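PDB 4IOD: malarial CLPB2 atpase/hsp101 protein, which is a Clp/HSP100-family chaperone that probably binds and hydrolyses ATP, represented here by its mostly helical amino-terminal Clp repeat domain. Local coordinates for residues K34-H39 with V88-V93; A98-A103 with E115-G120; N105-P110 with I144-F149. All blocks are in the same frame, centred on the assembly; numbering follows the deposited sequence.

Interaction 1. Residues K34-H39 with V88-V93; sequences KLKPIH and VNSAEV. With SO4 (sulfate ion), chain E.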
ATOM      1  N   LYS B  34       8.172  -2.569  13.973  1.00 20.75           N
ATOM      2  CA  LYS B  34       6.953  -1.839  13.615  1.00 21.72           C
ATOM      3  C   LYS B  34       6.787  -1.716  12.106  1.00 21.00           C
ATOM      4  O   LYS B  34       7.691  -1.240  11.414  1.00 21.87           O
ATOM      5  CB  LYS B  34       6.946  -0.444  14.250  1.00 25.93           C
ATOM      6  CG  LYS B  34       6.905  -0.492  15.767  1.00 30.52           C
ATOM      7  CD  LYS B  34       6.972   0.883  16.385  1.00 36.73           C
ATOM      8  CE  LYS B  34       7.231   0.749  17.878  1.00 43.39           C
ATOM      9  NZ  LYS B  34       6.444  -0.385  18.455  1.00 48.21           N
ATOM     10  N   LEU B  35       5.622  -2.134  11.612  1.00 17.52           N
ATOM     11  CA  LEU B  35       5.292  -2.037  10.193  1.00 15.44           C
ATOM     12  C   LEU B  35       5.122  -0.569   9.827  1.00 15.56           C
ATOM     13  O   LEU B  35       4.405   0.158  10.522  1.00 17.61           O
ATOM     14  CB  LEU B  35       3.976  -2.776   9.914  1.00 15.95           C
ATOM     15  CG  LEU B  35       3.433  -2.757   8.478  1.00 16.47           C
ATOM     16  CD1 LEU B  35       4.408  -3.422   7.516  1.00 15.50           C
ATOM     17  CD2 LEU B  35       2.065  -3.438   8.412  1.00 18.39           C
ATOM     18  N   LYS B  36       5.772  -0.135   8.746  1.00 15.08           N
ATOM     19  CA  LYS B  36       5.664   1.245   8.262  1.00 15.77           C
ATOM     20  C   LYS B  36       5.033   1.249   6.865  1.00 15.61           C
ATOM     21  O   LYS B  36       5.037   0.218   6.188  1.00 15.20           O
ATOM     22  CB  LYS B  36       7.043   1.913   8.210  1.00 18.83           C
ATOM     23  CG  LYS B  36       7.682   2.124   9.589  1.00 24.86           C
ATOM     24  CD  LYS B  36       7.046   3.313  10.322  1.00 28.46           C
ATOM     25  CE  LYS B  36       7.553   3.450  11.760  1.00 32.95           C
ATOM     26  NZ  LYS B  36       8.986   3.813  11.834  1.00 35.07           N
ATOM     27  N   PRO B  37       4.476   2.397   6.440  1.00 14.42           N
ATOM     28  CA  PRO B  37       3.787   2.411   5.138  1.00 13.67           C
ATOM     29  C   PRO B  37       4.657   1.940   3.969  1.00 13.19           C
ATOM     30  O   PRO B  37       4.148   1.254   3.084  1.00 13.69           O
ATOM     31  CB  PRO B  37       3.399   3.882   4.970  1.00 14.27           C
ATOM     32  CG  PRO B  37       3.178   4.358   6.401  1.00 13.93           C
ATOM     33  CD  PRO B  37       4.271   3.654   7.189  1.00 17.17           C
ATOM     34  N   ILE B  38       5.943   2.284   3.964  1.00 13.21           N
ATOM     35  CA  ILE B  38       6.826   1.871   2.878  1.00 13.44           C
ATOM     36  C   ILE B  38       6.915   0.342   2.740  1.00 12.91           C
ATOM     37  O   ILE B  38       7.037  -0.188   1.629  1.00 13.84           O
ATOM     38  CB  ILE B  38       8.227   2.521   3.012  1.00 15.48           C
ATOM     39  CG1 ILE B  38       9.100   2.193   1.800  1.00 13.35           C
ATOM     40  CG2 ILE B  38       8.903   2.102   4.328  1.00 14.80           C
ATOM     41  CD1 ILE B  38       8.486   2.653   0.466  1.00 14.63           C
ATOM     42  N   HIS B  39       6.810  -0.377   3.855  1.00 12.32           N
ATOM     43  CA  HIS B  39       6.862  -1.842   3.792  1.00 12.67           C
ATOM     44  C   HIS B  39       5.593  -2.373   3.141  1.00 14.03           C
ATOM     45  O   HIS B  39       5.619  -3.341   2.369  1.00 13.86           O
ATOM     46  CB  HIS B  39       7.012  -2.434   5.184  1.00 13.17           C
ATOM     47  CG  HIS B  39       8.192  -1.906   5.928  1.00 15.11           C
ATOM     48  ND1 HIS B  39       8.095  -1.366   7.191  1.00 18.39           N
ATOM     49  CD2 HIS B  39       9.500  -1.826   5.585  1.00 15.50           C
ATOM     50  CE1 HIS B  39       9.289  -0.974   7.596  1.00 19.85           C
ATOM     51  NE2 HIS B  39      10.160  -1.240   6.638  1.00 18.41           N
ATOM     52  N   VAL B  88       4.238  -5.245  14.895  1.00 28.00           N
ATOM     53  CA  VAL B  88       2.979  -4.543  15.136  1.00 28.66           C
ATOM     54  C   VAL B  88       2.902  -3.348  14.203  1.00 26.54           C
ATOM     55  O   VAL B  88       3.895  -3.001  13.555  1.00 27.33           O
ATOM     56  CB  VAL B  88       2.857  -4.048  16.587  1.00 31.60           C
ATOM     57  CG1 VAL B  88       2.884  -5.217  17.555  1.00 34.93           C
ATOM     58  CG2 VAL B  88       3.982  -3.082  16.911  1.00 32.72           C
ATOM     59  N   ASN B  89       1.727  -2.725  14.137  1.00 24.60           N
ATOM     60  CA  ASN B  89       1.545  -1.538  13.313  1.00 24.19           C
ATOM     61  C   ASN B  89       2.112  -0.303  13.988  1.00 24.31           C
ATOM     62  O   ASN B  89       1.819  -0.036  15.153  1.00 25.41           O
ATOM     63  CB  ASN B  89       0.056  -1.306  13.038  1.00 25.19           C
ATOM     64  CG  ASN B  89      -0.548  -2.370  12.134  1.00 25.08           C
ATOM     65  OD1 ASN B  89       0.150  -2.984  11.338  1.00 23.54           O
ATOM     66  ND2 ASN B  89      -1.862  -2.577  12.248  1.00 25.29           N
ATOM     67  N   SER B  90       2.920   0.454  13.254  1.00 21.95           N
ATOM     68  CA  SER B  90       3.328   1.768  13.708  1.00 22.91           C
ATOM     69  C   SER B  90       2.108   2.667  13.780  1.00 23.08           C
ATOM     70  O   SER B  90       1.056   2.342  13.214  1.00 21.83           O
ATOM     71  CB  SER B  90       4.314   2.380  12.724  1.00 20.70           C
ATOM     72  OG  SER B  90       3.729   2.454  11.431  1.00 21.58           O
ATOM     73  N   ALA B  91       2.255   3.805  14.450  1.00 23.77           N
ATOM     74  CA  ALA B  91       1.209   4.819  14.459  1.00 24.66           C
ATOM     75  C   ALA B  91       0.931   5.298  13.040  1.00 23.36           C
ATOM     76  O   ALA B  91      -0.206   5.624  12.709  1.00 23.78           O
ATOM     77  CB  ALA B  91       1.602   5.992  15.340  1.00 27.53           C
ATOM     78  N   GLU B  92       1.967   5.350  12.206  1.00 22.57           N
ATOM     79  CA  GLU B  92       1.781   5.757  10.814  1.00 21.79           C
ATOM     80  C   GLU B  92       0.840   4.791  10.080  1.00 22.18           C
ATOM     81  O   GLU B  92      -0.056   5.224   9.348  1.00 21.19           O
ATOM     82  CB  GLU B  92       3.131   5.846  10.086  1.00 22.91           C
ATOM     83  CG  GLU B  92       4.040   6.976  10.571  1.00 29.63           C
ATOM     84  CD  GLU B  92       4.832   6.623  11.823  1.00 34.25           C
ATOM     85  OE1 GLU B  92       4.464   5.658  12.535  1.00 35.16           O
ATOM     86  OE2 GLU B  92       5.834   7.319  12.101  1.00 36.98           O
ATOM     87  N   VAL B  93       1.035   3.490  10.293  1.00 18.40           N
ATOM     88  CA  VAL B  93       0.235   2.473   9.619  1.00 18.54           C
ATOM     89  C   VAL B  93      -1.188   2.432  10.174  1.00 18.55           C
ATOM     90  O   VAL B  93      -2.144   2.138   9.452  1.00 20.02           O
ATOM     91  CB  VAL B  93       0.933   1.098   9.679  1.00 16.97           C
ATOM     92  CG1 VAL B  93      -0.039  -0.046   9.414  1.00 16.69           C
ATOM     93  CG2 VAL B  93       2.060   1.060   8.664  1.00 16.43           C
TER
HETATM   94  S   SO4 E 201      11.426  -0.340  14.784  1.00 34.26           S
HETATM   95  O1  SO4 E 201      11.116   0.868  15.536  1.00 34.78           O
HETATM   96  O2  SO4 E 201      10.372  -0.571  13.794  1.00 33.23           O
HETATM   97  O3  SO4 E 201      12.700  -0.178  14.075  1.00 33.90           O
HETATM   98  O4  SO4 E 201      11.527  -1.483  15.687  1.00 34.37           O

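Interaction 2. Residues A98-A103 with E115-G120; sequences ALAEAA and EHLLSG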
ATOM      1  N   ALA B  98      -6.794   3.434   8.951  1.00 22.37           N
ATOM      2  CA  ALA B  98      -7.970   4.268   9.187  1.00 21.41           C
ATOM      3  C   ALA B  98      -8.385   4.998   7.910  1.00 20.24           C
ATOM      4  O   ALA B  98      -9.576   5.123   7.612  1.00 22.22           O
ATOM      5  CB  ALA B  98      -7.709   5.271  10.300  1.00 21.23           C
ATOM      6  N   LEU B  99      -7.402   5.495   7.167  1.00 17.87           N
ATOM      7  CA  LEU B  99      -7.676   6.207   5.923  1.00 17.81           C
ATOM      8  C   LEU B  99      -8.124   5.250   4.823  1.00 16.59           C
ATOM      9  O   LEU B  99      -8.949   5.615   3.985  1.00 20.47           O
ATOM     10  CB  LEU B  99      -6.445   7.000   5.476  1.00 18.67           C
ATOM     11  CG  LEU B  99      -6.117   8.256   6.279  1.00 21.69           C
ATOM     12  CD1 LEU B  99      -4.726   8.758   5.919  1.00 23.44           C
ATOM     13  CD2 LEU B  99      -7.135   9.335   5.992  1.00 26.41           C
ATOM     14  N   ALA B 100      -7.578   4.032   4.815  1.00 15.66           N
ATOM     15  CA  ALA B 100      -8.005   3.018   3.850  1.00 15.25           C
ATOM     16  C   ALA B 100      -9.461   2.640   4.098  1.00 16.99           C
ATOM     17  O   ALA B 100     -10.255   2.455   3.165  1.00 16.81           O
ATOM     18  CB  ALA B 100      -7.134   1.781   3.963  1.00 15.87           C
ATOM     19  N   GLU B 101      -9.802   2.499   5.373  1.00 18.67           N
ATOM     20  CA  GLU B 101     -11.151   2.113   5.752  1.00 23.22           C
ATOM     21  C   GLU B 101     -12.126   3.240   5.430  1.00 23.24           C
ATOM     22  O   GLU B 101     -13.235   2.986   4.945  1.00 25.70           O
ATOM     23  CB  GLU B 101     -11.195   1.719   7.236  1.00 26.58           C
ATOM     24  CG  GLU B 101     -10.552   0.354   7.517  1.00 29.76           C
ATOM     25  CD  GLU B 101     -10.158   0.172   8.980  1.00 36.80           C
ATOM     26  OE1 GLU B 101     -10.726   0.883   9.841  1.00 40.92           O
ATOM     27  OE2 GLU B 101      -9.276  -0.673   9.269  1.00 35.40           O
ATOM     28  N   ALA B 102     -11.702   4.483   5.656  1.00 22.18           N
ATOM     29  CA  ALA B 102     -12.511   5.645   5.291  1.00 20.62           C
ATOM     30  C   ALA B 102     -12.749   5.700   3.779  1.00 22.55           C
ATOM     31  O   ALA B 102     -13.859   5.986   3.319  1.00 23.40           O
ATOM     32  CB  ALA B 102     -11.852   6.935   5.766  1.00 21.78           C
ATOM     33  N   ALA B 103     -11.704   5.438   3.002  1.00 19.88           N
ATOM     34  CA  ALA B 103     -11.840   5.423   1.546  1.00 18.84           C
ATOM     35  C   ALA B 103     -12.780   4.327   1.054  1.00 17.94           C
ATOM     36  O   ALA B 103     -13.607   4.560   0.168  1.00 19.64           O
ATOM     37  CB  ALA B 103     -10.471   5.287   0.884  1.00 19.42           C
ATOM     38  N   GLU B 115      -7.113  -0.910  -3.776  1.00 16.87           N
ATOM     39  CA  GLU B 115      -7.191   0.490  -4.172  1.00 14.96           C
ATOM     40  C   GLU B 115      -7.344   1.408  -2.964  1.00 15.23           C
ATOM     41  O   GLU B 115      -6.802   2.519  -2.926  1.00 16.27           O
ATOM     42  CB  GLU B 115      -8.354   0.703  -5.146  1.00 16.76           C
ATOM     43  CG  GLU B 115      -8.172  -0.001  -6.494  1.00 20.00           C
ATOM     44  CD  GLU B 115      -8.770  -1.403  -6.536  1.00 21.99           C
ATOM     45  OE1 GLU B 115      -8.995  -2.008  -5.465  1.00 21.29           O
ATOM     46  OE2 GLU B 115      -9.030  -1.902  -7.657  1.00 22.09           O
ATOM     47  N   HIS B 116      -8.088   0.940  -1.971  1.00 13.35           N
ATOM     48  CA  HIS B 116      -8.335   1.732  -0.782  1.00 13.90           C
ATOM     49  C   HIS B 116      -7.104   1.782   0.090  1.00 13.57           C
ATOM     50  O   HIS B 116      -6.827   2.797   0.721  1.00 14.79           O
ATOM     51  CB  HIS B 116      -9.540   1.169  -0.034  1.00 13.88           C
ATOM     52  CG  HIS B 116     -10.719   0.979  -0.930  1.00 16.75           C
ATOM     53  ND1 HIS B 116     -11.221  -0.261  -1.255  1.00 16.97           N
ATOM     54  CD2 HIS B 116     -11.437   1.879  -1.646  1.00 17.41           C
ATOM     55  CE1 HIS B 116     -12.227  -0.114  -2.101  1.00 17.91           C
ATOM     56  NE2 HIS B 116     -12.377   1.174  -2.355  1.00 17.65           N
ATOM     57  N   LEU B 117      -6.358   0.687   0.115  1.00 14.20           N
ATOM     58  CA  LEU B 117      -5.095   0.673   0.835  1.00 13.78           C
ATOM     59  C   LEU B 117      -4.112   1.629   0.150  1.00 14.52           C
ATOM     60  O   LEU B 117      -3.379   2.366   0.813  1.00 14.55           O
ATOM     61  CB  LEU B 117      -4.535  -0.748   0.881  1.00 15.61           C
ATOM     62  CG  LEU B 117      -3.207  -0.925   1.611  1.00 16.11           C
ATOM     63  CD1 LEU B 117      -3.334  -0.396   3.028  1.00 16.78           C
ATOM     64  CD2 LEU B 117      -2.810  -2.401   1.588  1.00 16.44           C
ATOM     65  N   LEU B 118      -4.106   1.626  -1.180  1.00 14.05           N
ATOM     66  CA  LEU B 118      -3.255   2.538  -1.940  1.00 15.47           C
ATOM     67  C   LEU B 118      -3.550   3.990  -1.569  1.00 15.11           C
ATOM     68  O   LEU B 118      -2.639   4.787  -1.363  1.00 16.13           O
ATOM     69  CB  LEU B 118      -3.461   2.330  -3.444  1.00 17.23           C
ATOM     70  CG  LEU B 118      -2.656   3.228  -4.394  1.00 16.86           C
ATOM     71  CD1 LEU B 118      -1.196   2.866  -4.336  1.00 17.61           C
ATOM     72  CD2 LEU B 118      -3.165   3.075  -5.830  1.00 20.15           C
ATOM     73  N   SER B 119      -4.829   4.338  -1.475  1.00 14.33           N
ATOM     74  CA  SER B 119      -5.202   5.693  -1.107  1.00 13.89           C
ATOM     75  C   SER B 119      -4.701   6.028   0.295  1.00 14.99           C
ATOM     76  O   SER B 119      -4.153   7.123   0.535  1.00 16.25           O
ATOM     77  CB  SER B 119      -6.727   5.861  -1.167  1.00 16.01           C
ATOM     78  OG  SER B 119      -7.088   7.201  -0.871  1.00 18.10           O
ATOM     79  N   GLY B 120      -4.872   5.087   1.218  1.00 13.46           N
ATOM     80  CA  GLY B 120      -4.402   5.292   2.580  1.00 14.58           C
ATOM     81  C   GLY B 120      -2.891   5.482   2.630  1.00 14.63           C
ATOM     82  O   GLY B 120      -2.388   6.335   3.374  1.00 16.25           O
TER

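Interaction 3. Residues N105-P110 with I144-F149; sequences NKYKSP and ILKRKF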
ATOM      1  N   ASN B 105     -15.196   2.983   2.675  1.00 22.24           N
ATOM      2  CA  ASN B 105     -16.539   3.371   3.090  1.00 24.60           C
ATOM      3  C   ASN B 105     -17.110   4.460   2.185  1.00 23.92           C
ATOM      4  O   ASN B 105     -18.293   4.427   1.810  1.00 25.73           O
ATOM      5  CB  ASN B 105     -16.531   3.839   4.544  1.00 30.63           C
ATOM      6  CG  ASN B 105     -17.891   4.297   5.009  1.00 35.20           C
ATOM      7  OD1 ASN B 105     -18.764   3.476   5.307  1.00 36.98           O
ATOM      8  ND2 ASN B 105     -18.089   5.613   5.068  1.00 35.37           N
ATOM      9  N   LYS B 106     -16.267   5.421   1.827  1.00 21.10           N
ATOM     10  CA  LYS B 106     -16.693   6.532   0.988  1.00 22.32           C
ATOM     11  C   LYS B 106     -17.184   6.030  -0.371  1.00 21.85           C
ATOM     12  O   LYS B 106     -18.198   6.504  -0.892  1.00 21.32           O
ATOM     13  CB  LYS B 106     -15.549   7.535   0.816  1.00 22.41           C
ATOM     14  CG  LYS B 106     -15.863   8.694  -0.126  1.00 25.62           C
ATOM     15  CD  LYS B 106     -14.785   9.766  -0.049  1.00 30.28           C
ATOM     16  CE  LYS B 106     -15.169  10.980  -0.875  1.00 33.77           C
ATOM     17  NZ  LYS B 106     -14.112  12.024  -0.832  1.00 37.73           N
ATOM     18  N   TYR B 107     -16.477   5.056  -0.932  1.00 19.43           N
ATOM     19  CA  TYR B 107     -16.812   4.539  -2.255  1.00 19.52           C
ATOM     20  C   TYR B 107     -17.618   3.241  -2.231  1.00 21.64           C
ATOM     21  O   TYR B 107     -17.660   2.515  -3.225  1.00 23.02           O
ATOM     22  CB  TYR B 107     -15.537   4.409  -3.098  1.00 17.77           C
ATOM     23  CG  TYR B 107     -14.899   5.753  -3.341  1.00 19.44           C
ATOM     24  CD1 TYR B 107     -15.315   6.553  -4.396  1.00 22.03           C
ATOM     25  CD2 TYR B 107     -13.905   6.244  -2.502  1.00 19.78           C
ATOM     26  CE1 TYR B 107     -14.750   7.786  -4.623  1.00 24.51           C
ATOM     27  CE2 TYR B 107     -13.336   7.491  -2.723  1.00 22.78           C
ATOM     28  CZ  TYR B 107     -13.761   8.250  -3.787  1.00 25.61           C
ATOM     29  OH  TYR B 107     -13.211   9.487  -4.030  1.00 28.15           O
ATOM     30  N   LYS B 108     -18.261   2.966  -1.093  1.00 21.47           N
ATOM     31  CA  LYS B 108     -19.227   1.864  -0.970  1.00 25.06           C
ATOM     32  C   LYS B 108     -18.621   0.481  -1.197  1.00 26.58           C
ATOM     33  O   LYS B 108     -19.274  -0.416  -1.734  1.00 27.72           O
ATOM     34  CB  LYS B 108     -20.421   2.063  -1.923  1.00 27.09           C
ATOM     35  CG  LYS B 108     -20.964   3.488  -1.980  1.00 31.05           C
ATOM     36  CD  LYS B 108     -21.580   3.905  -0.657  1.00 33.88           C
ATOM     37  CE  LYS B 108     -21.994   5.371  -0.684  1.00 33.41           C
ATOM     38  NZ  LYS B 108     -22.429   5.822   0.676  1.00 33.42           N
ATOM     39  N   SER B 109     -17.363   0.320  -0.805  1.00 26.15           N
ATOM     40  CA  SER B 109     -16.727  -0.985  -0.804  1.00 28.51           C
ATOM     41  C   SER B 109     -16.810  -1.500   0.618  1.00 31.52           C
ATOM     42  O   SER B 109     -16.248  -0.898   1.537  1.00 32.39           O
ATOM     43  CB  SER B 109     -15.265  -0.878  -1.213  1.00 28.32           C
ATOM     44  OG  SER B 109     -14.673  -2.168  -1.282  1.00 31.81           O
ATOM     45  N   PRO B 110     -17.526  -2.609   0.811  1.00 34.90           N
ATOM     46  CA  PRO B 110     -17.783  -3.083   2.172  1.00 36.97           C
ATOM     47  C   PRO B 110     -16.490  -3.517   2.863  1.00 37.05           C
ATOM     48  O   PRO B 110     -16.334  -3.343   4.078  1.00 37.94           O
ATOM     49  CB  PRO B 110     -18.721  -4.276   1.952  1.00 37.44           C
ATOM     50  CG  PRO B 110     -18.419  -4.750   0.543  1.00 38.63           C
ATOM     51  CD  PRO B 110     -18.072  -3.506  -0.225  1.00 37.45           C
ATOM     52  N   ILE B 144      -8.868   6.477  -9.539  1.00 13.60           N
ATOM     53  CA  ILE B 144      -8.892   5.023  -9.435  1.00 13.69           C
ATOM     54  C   ILE B 144     -10.075   4.591  -8.570  1.00 13.91           C
ATOM     55  O   ILE B 144     -10.804   3.650  -8.923  1.00 13.84           O
ATOM     56  CB  ILE B 144      -7.578   4.497  -8.837  1.00 13.81           C
ATOM     57  CG1 ILE B 144      -6.438   4.702  -9.840  1.00 13.14           C
ATOM     58  CG2 ILE B 144      -7.700   3.028  -8.463  1.00 15.80           C
ATOM     59  CD1 ILE B 144      -5.058   4.354  -9.285  1.00 14.79           C
ATOM     60  N   LEU B 145     -10.263   5.284  -7.447  1.00 13.92           N
ATOM     61  CA  LEU B 145     -11.329   4.956  -6.497  1.00 15.36           C
ATOM     62  C   LEU B 145     -12.714   5.200  -7.088  1.00 12.71           C
ATOM     63  O   LEU B 145     -13.616   4.380  -6.917  1.00 13.03           O
ATOM     64  CB  LEU B 145     -11.175   5.766  -5.208  1.00 16.72           C
ATOM     65  CG  LEU B 145     -10.326   5.154  -4.085  1.00 21.91           C
ATOM     66  CD1 LEU B 145      -9.057   4.494  -4.608  1.00 25.24           C
ATOM     67  CD2 LEU B 145     -10.009   6.225  -3.043  1.00 23.35           C
ATOM     68  N   LYS B 146     -12.879   6.337  -7.754  1.00 11.51           N
ATOM     69  CA  LYS B 146     -14.148   6.690  -8.403  1.00 12.27           C
ATOM     70  C   LYS B 146     -14.499   5.696  -9.496  1.00 12.14           C
ATOM     71  O   LYS B 146     -15.647   5.230  -9.600  1.00 13.83           O
ATOM     72  CB  LYS B 146     -14.025   8.088  -9.023  1.00 18.27           C
ATOM     73  CG  LYS B 146     -15.235   8.994  -8.885  1.00 27.94           C
ATOM     74  CD  LYS B 146     -16.540   8.270  -9.118  1.00 32.90           C
ATOM     75  CE  LYS B 146     -17.729   9.195  -8.895  1.00 38.07           C
ATOM     76  NZ  LYS B 146     -17.733  10.343  -9.844  1.00 41.64           N
ATOM     77  N   ARG B 147     -13.516   5.362 -10.323  1.00 11.98           N
ATOM     78  CA  ARG B 147     -13.771   4.435 -11.414  1.00 13.49           C
ATOM     79  C   ARG B 147     -14.148   3.059 -10.867  1.00 15.14           C
ATOM     80  O   ARG B 147     -15.054   2.397 -11.389  1.00 15.64           O
ATOM     81  CB  ARG B 147     -12.554   4.336 -12.336  1.00 17.16           C
ATOM     82  CG  ARG B 147     -12.712   3.304 -13.449  1.00 16.61           C
ATOM     83  CD  ARG B 147     -11.476   3.267 -14.326  1.00 21.77           C
ATOM     84  NE  ARG B 147     -11.709   2.478 -15.527  1.00 27.22           N
ATOM     85  CZ  ARG B 147     -11.539   1.159 -15.595  1.00 32.81           C
ATOM     86  NH1 ARG B 147     -11.124   0.486 -14.526  1.00 34.21           N
ATOM     87  NH2 ARG B 147     -11.781   0.514 -16.729  1.00 34.65           N
ATOM     88  N   LYS B 148     -13.467   2.634  -9.808  1.00 13.48           N
ATOM     89  CA  LYS B 148     -13.807   1.356  -9.178  1.00 13.64           C
ATOM     90  C   LYS B 148     -15.267   1.356  -8.709  1.00 14.38           C
ATOM     91  O   LYS B 148     -15.997   0.399  -8.943  1.00 13.71           O
ATOM     92  CB  LYS B 148     -12.875   1.054  -8.001  1.00 15.91           C
ATOM     93  CG  LYS B 148     -13.067  -0.354  -7.421  1.00 20.15           C
ATOM     94  CD  LYS B 148     -12.168  -0.595  -6.208  1.00 22.51           C
ATOM     95  CE  LYS B 148     -12.304  -2.020  -5.686  1.00 21.42           C
ATOM     96  NZ  LYS B 148     -11.769  -3.027  -6.638  1.00 21.25           N
ATOM     97  N   PHE B 149     -15.686   2.444  -8.077  1.00 14.23           N
ATOM     98  CA  PHE B 149     -17.082   2.601  -7.656  1.00 13.32           C
ATOM     99  C   PHE B 149     -18.050   2.487  -8.841  1.00 14.60           C
ATOM    100  O   PHE B 149     -19.033   1.742  -8.778  1.00 14.48           O
ATOM    101  CB  PHE B 149     -17.260   3.934  -6.926  1.00 14.21           C
ATOM    102  CG  PHE B 149     -18.693   4.387  -6.820  1.00 14.83           C
ATOM    103  CD1 PHE B 149     -19.523   3.877  -5.834  1.00 16.51           C
ATOM    104  CD2 PHE B 149     -19.203   5.331  -7.705  1.00 17.04           C
ATOM    105  CE1 PHE B 149     -20.852   4.299  -5.730  1.00 18.64           C
ATOM    106  CE2 PHE B 149     -20.532   5.757  -7.613  1.00 18.25           C
ATOM    107  CZ  PHE B 149     -21.355   5.232  -6.618  1.00 18.24           C
TER

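Interaction 1. Residues K34-H39 with V88-V93
In the two-stranded parallel sheet of the Clp N-terminal domain, Lys34 and Leu35 pair with Val88 and Asn89, and each strand passes through a single N-cap residue, Lys36 or Ser90, into helix 37-46 or 91-106. Leu35 O takes two bonds from one residue: it accepts from Ser90 OG (2.6 Å) and from Ser90 N (3.1 Å), both lying in the carbonyl plane. Ser90 also caps helix 91-106: with chi1 at 58° its hydroxyl sits between its own backbone N and carbonyl carbon, where Ser90 OG donates to Leu35 O and accepts from Val93 N. One hydroxyl thus caps a helix and ties it to the neighbouring strand. The strand pairing itself is held by Leu35 N to Val88 O (2.7 Å), a nearly straight bond. On one face of the sheet Lys34 and Val88 lie side by side; on the other, Leu35 CD2 rests on Asn89 OD1. The CG2 branch of Val93 packs against the Pro37 ring, 3.7 Å from Pro37 CD, while the side chains of Leu35 and Val93 cross at about a right angle. Lys36, bent at its second torsion, brings CE against Ser90 CB. A sulfate ion, probably from the crystallisation liquor, is bonded by Asn33 N and His32 ND1, and its O2 accepts from Lys34 N (3.0 Å).

Interaction 2. Residues A98-A103 with E115-G120
Ala100 and His116 bring two helices of the Clp N-terminal domain together in a close helix-helix crossing, in which small residues let one backbone approach the other. The axes of helix segments 98-103 and 115-120 come within 7.4 Å, at 131° between their directions. The nearest CA pair is that of Ala100 and Gly120: with no side chain to interpose, Gly120 CA lies 4.4 Å from Ala100 CA, and Leu99 CB sits 3.9 Å from the same Gly120 CA. The methyl of Ala100 is directed past the neighbouring helix rather than straight at it, and rests against the backbone of His116 and Leu117. Ala100 CA also makes a CA-H...O contact with His116 O at 3.4 Å. One turn further along, Ala103 points its methyl toward the partner helix, where Ala103 CB meets His116 CB at 4.3 Å and lies near Ser119 OG. The His116 ring is carried along helix 98-103 toward its C-terminal end, since CG stands anti to the carbonyl carbon (chi1 -51°); His116 CD2 then approaches Ala103 C obliquely at 3.9 Å. Its ND1 is hydrogen-bonded to Asp113 N, which helps fix the turn of the imidazole. Leu117 packs on helix 14-29. The joint therefore rests on van der Waals packing, supplemented by a CA-H...O contact, and its close approach is consistent with the small size of Ala100, Ala103 and Gly120.

Interaction 3. Residues N105-P110 with I144-F149
Tyr107 lays its ring across Leu145, joining the Schellman-type end of helix 91-106 to helix 138-153. The contact is a CH-pi interaction: Leu145 CB stands over the ring face, 3.8 Å from the centroid of the Tyr107 ring and only 13° off the normal. The CD2 branch of Leu145 reaches Tyr107 CE2 at 3.6 Å, and the two side chains cross nearly at a right angle. On the opposite face lies Lys106 CG, offset toward the rim, so the aromatic ring is sandwiched between aliphatic groups. At its edge, near the ring plane, sits Phe149 CB, 4.1 Å from Tyr107 CD1.

With CG anti to the carbonyl carbon (chi1 -64°), Tyr107 sends its ring to Leu145. Tyr107 is the first residue to leave helical geometry, and Lys108 follows with positive phi (63°) as the C-prime residue, its N bonded to Asn105 O and Ser109 N to Ala104 O. At this turn Tyr107 O lies at the edge of the Phe149 ring. Farther out, Leu145 also packs on Ala103 and Ser119, while Lys148 forms salt bridges with Asp113 and Glu115. Lys108 and Phe149 run alongside each other in the same direction, with Lys108 CG 3.8 Å from Phe149 CE1.

How the interactions relate
Helix 91-106 runs through all three contacts: interaction 1 lies at its beginning, interaction 2 along its middle and interaction 3 at its C-terminal end. Interaction 1 closes along the chain before the others open, whereas the segments of interactions 2 and 3 alternate. The spacing follows this order: the centres of interactions 1 and 2 are about 14 Å apart, those of interactions 2 and 3 about 10 Å, and those of interactions 1 and 3 about 24 Å. Interactions 2 and 3 touch directly, through the Glu115-Lys148 salt bridge and packing of Ser109 on His116. One long helix thus connects the two-stranded sheet, helix 114-121 and helix 138-153 within a single Clp N-terminal domain.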